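Side-chain contacts in deferrochelatase (Vibrio cholerae, PDB 5DE0), which binds heme b and, as a member of the dye-decolorizing peroxidase family, probably works as a heme peroxidase: residues B[258-261]-B[262-266]; B[210-213]-B[214-217]; B[60-63]-B[64-68]; B[180-183]-B[184-187]. All coordinates share one frame; numbering follows the deposited sequence.

How the contacts relate
Contacts 1, 2 and 4 belong to the C-terminal ferredoxin-like half of the chain, which holds the heme; contact 3 belongs to the N-terminal half. Contact 2 carries the iron ligand His216, and contact 1 sets Met262 at the porphyrin rim and Met266 over the His216 face, beside a vinyl group. These two meet directly, Met266 CE lying 3.8 Å from His216 CE1. Contact 4 touches neither, its nearest atoms staying about 8 Å from those of contact 2 and about 10 Å from those of contact 1, yet its His181 also touches the heme. Contact 3 sits across the molecule, its centre about 34 Å from the centres of contacts 2 and 4.

Contact 1 of 4, residues B[258-261]-B[262-266]; sequences NFKT and MLESM. With HEM (protoporphyrin IX containing Fe), chain F.
Lys260 leaves its backbone with CG pointing opposite N (chi1 176°), runs out extended and then turns at its last torsion (chi4 -65°), which brings NZ over to the carboxylate of Glu264 one helical turn on. The Glu264 chain crosses it at a slant. NZ lies 3.2 Å from Glu264 OE2 and 3.4 Å from Glu264 OE1, a salt bridge whose two hydrogen bonds are both weak; Lys260 CE also packs against OE2, at 3.2 Å. This is an i to i+4 pair on the partly exposed side of helix 257-266. The inner side of the same helix meets the heme of the DyP-type peroxidase fold at its rim and over one face. At the rim Met262 reaches the porphyrin methyls, with its CE 3.7 Å from heme CMA. Met266 bends at chi3 and sets SD over the face that His216 also occupies, by the vinyl group, 3.5 Å from heme CAB. Within the helix, the backbone bond from Leu263 N to Phe259 O is 2.9 Å long. Phe259 and Leu263 point into the sheet, where both pack on Met175 of strand 172-181, while Ser265 OG is bonded to the carbonyl of Arg219.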
# COMPACT_ATOMS: atom_id res chain seq x y z
N ASN B 258 -9.65 -6.69 -29.23
CA ASN B 258 -10.68 -6.72 -28.19
C ASN B 258 -10.61 -5.52 -27.27
O ASN B 258 -11.64 -4.95 -26.90
CB ASN B 258 -10.56 -8.01 -27.37
CG ASN B 258 -10.95 -9.24 -28.17
OD1 ASN B 258 -11.17 -9.16 -29.38
ND2 ASN B 258 -11.02 -10.38 -27.50
N PHE B 259 -9.39 -5.12 -26.89
CA PHE B 259 -9.18 -3.93 -26.07
C PHE B 259 -9.75 -2.70 -26.76
O PHE B 259 -10.52 -1.93 -26.17
CB PHE B 259 -7.69 -3.72 -25.78
CG PHE B 259 -7.05 -4.83 -25.01
CD1 PHE B 259 -7.80 -5.66 -24.20
CD2 PHE B 259 -5.68 -5.04 -25.09
CE1 PHE B 259 -7.20 -6.69 -23.48
CE2 PHE B 259 -5.07 -6.05 -24.38
CZ PHE B 259 -5.83 -6.88 -23.58
N LYS B 260 -9.36 -2.52 -28.02
CA LYS B 260 -9.73 -1.36 -28.81
C LYS B 260 -11.24 -1.27 -29.00
O LYS B 260 -11.81 -0.17 -28.97
CB LYS B 260 -9.02 -1.42 -30.17
CG LYS B 260 -9.40 -0.32 -31.14
CD LYS B 260 -8.54 -0.39 -32.39
CE LYS B 260 -9.06 0.51 -33.50
NZ LYS B 260 -10.40 0.06 -33.98
N THR B 261 -11.89 -2.41 -29.19
CA THR B 261 -13.33 -2.44 -29.41
C THR B 261 -14.10 -2.05 -28.14
O THR B 261 -15.03 -1.25 -28.19
CB THR B 261 -13.81 -3.82 -29.88
OG1 THR B 261 -13.05 -4.22 -31.03
CG2 THR B 261 -15.29 -3.79 -30.23
N MET B 262 -13.69 -2.63 -27.01
CA MET B 262 -14.32 -2.33 -25.73
C MET B 262 -14.12 -0.87 -25.33
O MET B 262 -15.05 -0.22 -24.84
CB MET B 262 -13.76 -3.24 -24.63
CG MET B 262 -14.05 -4.72 -24.82
SD MET B 262 -13.24 -5.73 -23.57
CE MET B 262 -13.64 -7.37 -24.15
N LEU B 263 -12.91 -0.36 -25.53
CA LEU B 263 -12.60 1.02 -25.17
C LEU B 263 -13.34 2.03 -26.04
O LEU B 263 -13.82 3.05 -25.56
CB LEU B 263 -11.08 1.26 -25.25
CG LEU B 263 -10.25 0.64 -24.13
CD1 LEU B 263 -8.77 0.73 -24.45
CD2 LEU B 263 -10.56 1.32 -22.80
N GLU B 264 -13.43 1.74 -27.34
CA GLU B 264 -14.16 2.60 -28.26
C GLU B 264 -15.66 2.56 -27.97
O GLU B 264 -16.38 3.52 -28.24
CB GLU B 264 -13.89 2.20 -29.71
CG GLU B 264 -12.52 2.64 -30.22
CD GLU B 264 -12.23 2.13 -31.62
OE1 GLU B 264 -13.01 1.31 -32.14
OE2 GLU B 264 -11.21 2.57 -32.20
N SER B 265 -16.11 1.44 -27.42
CA SER B 265 -17.51 1.29 -27.03
C SER B 265 -17.78 2.04 -25.72
O SER B 265 -18.84 2.64 -25.54
CB SER B 265 -17.87 -0.19 -26.87
OG SER B 265 -19.20 -0.35 -26.42
N MET B 266 -16.80 2.01 -24.82
CA MET B 266 -16.94 2.65 -23.52
C MET B 266 -16.87 4.17 -23.60
O MET B 266 -17.59 4.88 -22.90
CB MET B 266 -15.87 2.15 -22.55
CG MET B 266 -16.12 0.75 -22.00
SD MET B 266 -14.77 0.20 -20.94
CE MET B 266 -14.71 1.52 -19.74
CHA HEM F . -17.11 -6.94 -16.30
CHB HEM F . -13.83 -5.18 -19.41
CHC HEM F . -13.18 -1.28 -16.57
CHD HEM F . -15.77 -3.47 -13.11
C1A HEM F . -16.28 -6.81 -17.39
C2A HEM F . -16.17 -7.73 -18.50
C3A HEM F . -15.26 -7.24 -19.36
C4A HEM F . -14.77 -5.99 -18.82
CMA HEM F . -14.81 -7.88 -20.69
CAA HEM F . -16.96 -9.05 -18.66
CBA HEM F . -18.08 -8.83 -19.68
CGA HEM F . -18.97 -10.04 -19.74
O1A HEM F . -19.83 -10.19 -18.83
O2A HEM F . -18.82 -10.84 -20.69
C1B HEM F . -13.44 -3.94 -18.96
C2B HEM F . -12.67 -2.98 -19.71
C3B HEM F . -12.48 -1.90 -18.95
C4B HEM F . -13.13 -2.13 -17.66
CMB HEM F . -12.14 -3.16 -21.15
CAB HEM F . -11.68 -0.67 -19.43
CBB HEM F . -11.45 0.38 -18.64
C1C HEM F . -13.80 -1.54 -15.37
C2C HEM F . -13.78 -0.69 -14.19
C3C HEM F . -14.50 -1.31 -13.23
C4C HEM F . -14.99 -2.55 -13.78
CMC HEM F . -13.05 0.67 -14.11
CAC HEM F . -14.83 -0.87 -11.78
CBC HEM F . -14.51 0.32 -11.25
C1D HEM F . -16.47 -4.53 -13.66
C2D HEM F . -17.58 -5.21 -13.04
C3D HEM F . -17.99 -6.30 -14.04
C4D HEM F . -17.09 -6.16 -15.16
CMD HEM F . -18.21 -4.92 -11.67
CAD HEM F . -19.14 -7.32 -13.87
CBD HEM F . -18.65 -8.57 -13.14
CGD HEM F . -17.62 -9.28 -13.97
O1D HEM F . -16.40 -9.09 -13.71
O2D HEM F . -18.00 -10.04 -14.89
NA HEM F . -15.42 -5.76 -17.62
NB HEM F . -13.71 -3.39 -17.71
NC HEM F . -14.55 -2.67 -15.08
ND HEM F . -16.22 -5.11 -14.90
FE HEM F . -15.05 -4.19 -16.35

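Contact 2 of 4, residues B[210-213]-B[214-217]; sequences NVPA and ASHV. With HEM (protoporphyrin IX containing Fe), chain F.
The proximal side of the heme pocket is built here: a turn ending in Ser215, the N-cap of helix 216-220, delivers His216 to the iron. Across the turn the main grip is on the carbonyl of Pro212. Ser215 OG donates to Pro212 O at 2.6 Å, a short bond that meets the oxygen at a C=O...OG angle of 141°, about 20° off the carbonyl plane. Ser215 N adds a weak second bond to the same Pro212 O, 3.2 Å away. The hydroxyl can do this because chi1 of 76° tucks OG between the backbone N and the carbonyl carbon; Ser215 OG also takes a bond from Gly218 N, capping the first turn of the helix. Val211 leans its CG1 branch on the hydroxyl, 3.3 Å from Ser215 OG, and the Pro212 ring lies beside the serine, its CB 3.8 Å from Ser215 CB. One residue on, His216 swings the other way, towards the heme, and its NE2 binds the iron at about 2.5 Å. Heme C4B lies at the edge of the His216 ring, in its plane. On the far side of the ring ND1 is hydrogen-bonded to Asp275, an arrangement that would be expected to strengthen the imidazole as a ligand. The backbone of His216 and Val217 bonds to Val197 and Ile198, and the His216 ring packs on Met266, so helix 216-220 is tied by backbone bonds to helix 191-198 and touches helix 257-266 through the His216 ring.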
# COMPACT_ATOMS: atom_id res chain seq x y z
N ASN B 210 -32.67 -7.46 -18.18
CA ASN B 210 -32.59 -6.39 -19.15
C ASN B 210 -31.35 -5.53 -18.90
O ASN B 210 -31.38 -4.59 -18.11
CB ASN B 210 -33.86 -5.52 -19.11
CG ASN B 210 -33.98 -4.59 -20.30
OD1 ASN B 210 -33.00 -3.99 -20.75
ND2 ASN B 210 -35.19 -4.48 -20.83
N VAL B 211 -30.26 -5.87 -19.58
CA VAL B 211 -29.01 -5.13 -19.47
C VAL B 211 -29.04 -3.88 -20.33
O VAL B 211 -29.13 -3.97 -21.55
CB VAL B 211 -27.80 -5.99 -19.87
CG1 VAL B 211 -26.52 -5.17 -19.82
CG2 VAL B 211 -27.70 -7.21 -18.98
N PRO B 212 -28.96 -2.70 -19.69
CA PRO B 212 -28.95 -1.43 -20.43
C PRO B 212 -27.76 -1.37 -21.37
O PRO B 212 -26.68 -1.86 -21.02
CB PRO B 212 -28.83 -0.37 -19.32
CG PRO B 212 -29.32 -1.05 -18.09
CD PRO B 212 -28.91 -2.48 -18.24
N ALA B 213 -27.94 -0.78 -22.55
CA ALA B 213 -26.87 -0.71 -23.53
C ALA B 213 -25.75 0.21 -23.05
O ALA B 213 -24.59 0.03 -23.40
CB ALA B 213 -27.40 -0.23 -24.87
N ALA B 214 -26.11 1.20 -22.23
CA ALA B 214 -25.15 2.17 -21.72
C ALA B 214 -24.53 1.71 -20.41
O ALA B 214 -23.60 2.34 -19.90
CB ALA B 214 -25.81 3.53 -21.55
N SER B 215 -25.03 0.61 -19.86
CA SER B 215 -24.43 0.02 -18.66
C SER B 215 -23.05 -0.53 -19.01
O SER B 215 -22.77 -0.78 -20.19
CB SER B 215 -25.31 -1.08 -18.08
OG SER B 215 -25.21 -2.27 -18.86
N HIS B 216 -22.21 -0.72 -18.01
CA HIS B 216 -20.83 -1.14 -18.24
C HIS B 216 -20.75 -2.48 -18.97
O HIS B 216 -20.05 -2.61 -19.97
CB HIS B 216 -20.06 -1.23 -16.93
CG HIS B 216 -18.61 -1.51 -17.12
ND1 HIS B 216 -17.76 -0.64 -17.78
CD2 HIS B 216 -17.85 -2.58 -16.76
CE1 HIS B 216 -16.54 -1.15 -17.80
NE2 HIS B 216 -16.57 -2.32 -17.19
N VAL B 217 -21.47 -3.48 -18.46
CA VAL B 217 -21.52 -4.79 -19.11
C VAL B 217 -22.12 -4.65 -20.50
O VAL B 217 -21.67 -5.30 -21.45
CB VAL B 217 -22.32 -5.80 -18.27
CG1 VAL B 217 -22.48 -7.12 -19.03
CG2 VAL B 217 -21.64 -6.04 -16.93
CHA HEM F . -17.11 -6.94 -16.30
CHB HEM F . -13.83 -5.18 -19.41
CHC HEM F . -13.18 -1.28 -16.57
CHD HEM F . -15.77 -3.47 -13.11
C1A HEM F . -16.28 -6.81 -17.39
C2A HEM F . -16.17 -7.73 -18.50
C3A HEM F . -15.26 -7.24 -19.36
C4A HEM F . -14.77 -5.99 -18.82
CMA HEM F . -14.81 -7.88 -20.69
CAA HEM F . -16.96 -9.05 -18.66
CBA HEM F . -18.08 -8.83 -19.68
CGA HEM F . -18.97 -10.04 -19.74
O1A HEM F . -19.83 -10.19 -18.83
O2A HEM F . -18.82 -10.84 -20.69
C1B HEM F . -13.44 -3.94 -18.96
C2B HEM F . -12.67 -2.98 -19.71
C3B HEM F . -12.48 -1.90 -18.95
C4B HEM F . -13.13 -2.13 -17.66
CMB HEM F . -12.14 -3.16 -21.15
CAB HEM F . -11.68 -0.67 -19.43
CBB HEM F . -11.45 0.38 -18.64
C1C HEM F . -13.80 -1.54 -15.37
C2C HEM F . -13.78 -0.69 -14.19
C3C HEM F . -14.50 -1.31 -13.23
C4C HEM F . -14.99 -2.55 -13.78
CMC HEM F . -13.05 0.67 -14.11
CAC HEM F . -14.83 -0.87 -11.78
CBC HEM F . -14.51 0.32 -11.25
C1D HEM F . -16.47 -4.53 -13.66
C2D HEM F . -17.58 -5.21 -13.04
C3D HEM F . -17.99 -6.30 -14.04
C4D HEM F . -17.09 -6.16 -15.16
CMD HEM F . -18.21 -4.92 -11.67
CAD HEM F . -19.14 -7.32 -13.87
CBD HEM F . -18.65 -8.57 -13.14
CGD HEM F . -17.62 -9.28 -13.97
O1D HEM F . -16.40 -9.09 -13.71
O2D HEM F . -18.00 -10.04 -14.89
NA HEM F . -15.42 -5.76 -17.62
NB HEM F . -13.71 -3.39 -17.71
NC HEM F . -14.55 -2.67 -15.08
ND HEM F . -16.22 -5.11 -14.90
FE HEM F . -15.05 -4.19 -16.35

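Contact 3 of 4, residues B[60-63]-B[64-68]; sequences VAFS and KGFWS
Three aromatic side chains within six residues gather at a single strand end, and the Phe62 and Phe66 rings meet rim to rim, neither lying over the other's face. Their planes are only 14° apart with centroids 5.7 Å from each other, and the touch is made by Phe62 CD2 against Phe66 CD2 at 3.5 Å. The setting is the exit of strand 57-62, flanked by strands 98-104 and 281-291, in the N-terminal ferredoxin-like half, into the short, weakly bonded helix 64-67. Trp67 completes the aromatic cluster: Phe62 turns its edge toward the face of the indole six-membered ring, an offset edge-to-face pair with planes at 78°, and Phe62 CB lies 3.6 Å from Trp67 CE3. Phe70 joins all three rings edge-to-face, and Leu34 and Leu37 of helix 30-38 pack on Phe62. On the backbone side of the cluster, Ser63 is the N-cap. Its OG, held at chi1 68° between the backbone N and the carbonyl carbon, takes a weak capping bond from Phe66 N at 3.4 Å, though its stronger partner is the carbonyl of Val96. The indole nitrogen is hydrogen-bonded to the carbonyl of Ala73, which helps fix how the ring is turned. Trp67 also donates its backbone N to Ser63 O at 3.0 Å, and its CB touches that same oxygen at 3.3 Å.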
# COMPACT_ATOMS: atom_id res chain seq x y z
N VAL B 60 6.77 -9.50 -17.66
CA VAL B 60 7.40 -8.29 -18.16
C VAL B 60 6.93 -7.99 -19.58
O VAL B 60 7.00 -8.85 -20.46
CB VAL B 60 8.94 -8.40 -18.15
CG1 VAL B 60 9.56 -7.11 -18.63
CG2 VAL B 60 9.43 -8.75 -16.75
N ALA B 61 6.46 -6.77 -19.80
CA ALA B 61 5.91 -6.39 -21.09
C ALA B 61 6.48 -5.06 -21.58
O ALA B 61 6.86 -4.20 -20.79
CB ALA B 61 4.39 -6.31 -21.02
N PHE B 62 6.53 -4.90 -22.90
CA PHE B 62 7.13 -3.71 -23.50
C PHE B 62 6.14 -3.00 -24.42
O PHE B 62 5.34 -3.64 -25.10
CB PHE B 62 8.39 -4.08 -24.28
CG PHE B 62 9.39 -4.86 -23.48
CD1 PHE B 62 9.40 -6.24 -23.51
CD2 PHE B 62 10.33 -4.20 -22.70
CE1 PHE B 62 10.33 -6.96 -22.77
CE2 PHE B 62 11.26 -4.91 -21.96
CZ PHE B 62 11.26 -6.29 -22.00
N SER B 63 6.21 -1.67 -24.45
CA SER B 63 5.33 -0.87 -25.29
C SER B 63 5.77 -0.88 -26.75
O SER B 63 6.85 -1.36 -27.07
CB SER B 63 5.26 0.57 -24.79
OG SER B 63 6.49 1.23 -24.96
N LYS B 64 4.92 -0.35 -27.63
CA LYS B 64 5.22 -0.25 -29.05
C LYS B 64 6.47 0.58 -29.30
O LYS B 64 7.33 0.20 -30.10
CB LYS B 64 4.02 0.35 -29.80
CG LYS B 64 4.34 0.80 -31.22
CD LYS B 64 4.68 -0.38 -32.12
CE LYS B 64 4.85 0.06 -33.57
NZ LYS B 64 5.10 -1.09 -34.47
N GLY B 65 6.56 1.72 -28.60
CA GLY B 65 7.68 2.62 -28.77
C GLY B 65 9.01 2.01 -28.36
O GLY B 65 10.02 2.21 -29.03
N PHE B 66 9.01 1.26 -27.26
CA PHE B 66 10.24 0.66 -26.76
C PHE B 66 10.61 -0.59 -27.55
O PHE B 66 11.77 -1.01 -27.56
CB PHE B 66 10.10 0.31 -25.28
CG PHE B 66 11.39 -0.15 -24.64
CD1 PHE B 66 12.33 0.78 -24.21
CD2 PHE B 66 11.65 -1.50 -24.46
CE1 PHE B 66 13.52 0.36 -23.62
CE2 PHE B 66 12.84 -1.92 -23.87
CZ PHE B 66 13.78 -0.98 -23.45
N TRP B 67 9.63 -1.20 -28.21
CA TRP B 67 9.88 -2.42 -28.96
C TRP B 67 10.74 -2.15 -30.19
O TRP B 67 11.38 -3.06 -30.72
CB TRP B 67 8.57 -3.09 -29.36
CG TRP B 67 8.71 -4.57 -29.57
CD1 TRP B 67 9.29 -5.20 -30.63
CD2 TRP B 67 8.29 -5.61 -28.67
NE1 TRP B 67 9.25 -6.56 -30.46
CE2 TRP B 67 8.64 -6.84 -29.27
CE3 TRP B 67 7.65 -5.62 -27.43
CZ2 TRP B 67 8.37 -8.07 -28.66
CZ3 TRP B 67 7.38 -6.83 -26.83
CH2 TRP B 67 7.74 -8.04 -27.44
N SER B 68 10.77 -0.90 -30.64
CA SER B 68 11.59 -0.52 -31.78
C SER B 68 13.07 -0.76 -31.50
O SER B 68 13.83 -1.08 -32.40
CB SER B 68 11.36 0.95 -32.13
OG SER B 68 10.03 1.15 -32.56

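Contact 4 of 4, residues B[180-183]-B[184-187]; sequences VHNL and PAWN
Asn182 caps the start of helix 183-188, just where strand 172-181 of the C-terminal ferredoxin-like half gives way to it, and Ala185 and Pro184 receive its side chain. From CB the chain leaves with CG anti to the backbone N (chi1 -170°), which carries the amide forward over the first helical turn. CG then rests on the methyl of Ala185, 3.6 Å from Ala185 CB. At the tip the two amide atoms part: OD1 accepts a weak but fairly straight bond from Ala185 N at 3.3 Å (N-H...O 164°) and lies 3.4 Å from Pro184 CD, whereas ND2 lies 3.7 Å from Ala185 CB. The Asn182 and Pro184 side chains cross at about a right angle. Asn182 also serves the helix through its backbone, Trp186 N reaching Asn182 O at 3.1 Å in the carbonyl plane. One residue before Asn182, His181 touches the heme and is hydrogen-bonded through its two ring nitrogens to Thr281 and Asp141. Trp186 heads inward: its ring packs edge-to-face with Phe280 and its NE1 is bonded to the carbonyl of Thr143. Leu183, by contrast, packs on Arg115 of the second subunit. At its root this leucine is pressed against the proline that follows, its CB only 3.5 Å from Pro184 CD.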
# COMPACT_ATOMS: atom_id res chain seq x y z
N VAL B 180 -9.36 6.28 -10.95
CA VAL B 180 -9.58 6.95 -9.68
C VAL B 180 -11.08 7.11 -9.45
O VAL B 180 -11.78 7.69 -10.29
CB VAL B 180 -8.90 8.33 -9.62
CG1 VAL B 180 -9.13 8.98 -8.27
CG2 VAL B 180 -7.41 8.19 -9.91
N HIS B 181 -11.57 6.59 -8.33
CA HIS B 181 -13.00 6.54 -8.07
C HIS B 181 -13.53 7.77 -7.34
O HIS B 181 -12.84 8.37 -6.51
CB HIS B 181 -13.35 5.29 -7.26
CG HIS B 181 -13.26 4.02 -8.04
ND1 HIS B 181 -12.86 3.98 -9.36
CD2 HIS B 181 -13.53 2.74 -7.70
CE1 HIS B 181 -12.89 2.74 -9.79
NE2 HIS B 181 -13.29 1.96 -8.80
N ASN B 182 -14.77 8.14 -7.65
CA ASN B 182 -15.50 9.15 -6.90
C ASN B 182 -16.56 8.46 -6.05
O ASN B 182 -17.73 8.41 -6.43
CB ASN B 182 -16.14 10.18 -7.84
CG ASN B 182 -16.70 11.39 -7.11
OD1 ASN B 182 -16.98 11.33 -5.91
ND2 ASN B 182 -16.88 12.49 -7.83
N LEU B 183 -16.14 7.92 -4.92
CA LEU B 183 -17.03 7.14 -4.06
C LEU B 183 -18.24 7.90 -3.50
O LEU B 183 -19.33 7.33 -3.44
CB LEU B 183 -16.23 6.53 -2.90
CG LEU B 183 -15.20 5.46 -3.30
CD1 LEU B 183 -14.60 4.81 -2.07
CD2 LEU B 183 -15.84 4.42 -4.21
N PRO B 184 -18.07 9.17 -3.07
CA PRO B 184 -19.27 9.87 -2.58
C PRO B 184 -20.36 10.03 -3.64
O PRO B 184 -21.54 9.83 -3.32
CB PRO B 184 -18.72 11.24 -2.17
CG PRO B 184 -17.30 10.98 -1.82
CD PRO B 184 -16.84 9.94 -2.80
N ALA B 185 -19.98 10.38 -4.86
CA ALA B 185 -20.94 10.53 -5.95
C ALA B 185 -21.62 9.20 -6.26
O ALA B 185 -22.81 9.15 -6.55
CB ALA B 185 -20.25 11.08 -7.19
N TRP B 186 -20.84 8.12 -6.19
CA TRP B 186 -21.37 6.78 -6.43
C TRP B 186 -22.28 6.34 -5.29
O TRP B 186 -23.23 5.58 -5.49
CB TRP B 186 -20.22 5.79 -6.62
CG TRP B 186 -20.67 4.37 -6.73
CD1 TRP B 186 -20.60 3.42 -5.75
CD2 TRP B 186 -21.26 3.73 -7.87
NE1 TRP B 186 -21.11 2.23 -6.21
CE2 TRP B 186 -21.52 2.40 -7.51
CE3 TRP B 186 -21.59 4.16 -9.16
CZ2 TRP B 186 -22.10 1.48 -8.40
CZ3 TRP B 186 -22.16 3.25 -10.03
CH2 TRP B 186 -22.41 1.93 -9.65
N ASN B 187 -21.98 6.82 -4.09
CA ASN B 187 -22.75 6.46 -2.90
C ASN B 187 -24.17 7.03 -2.93
O ASN B 187 -25.08 6.48 -2.30
CB ASN B 187 -22.03 6.94 -1.64
CG ASN B 187 -22.70 6.48 -0.36
OD1 ASN B 187 -23.26 5.38 -0.30
ND2 ASN B 187 -22.65 7.31 0.67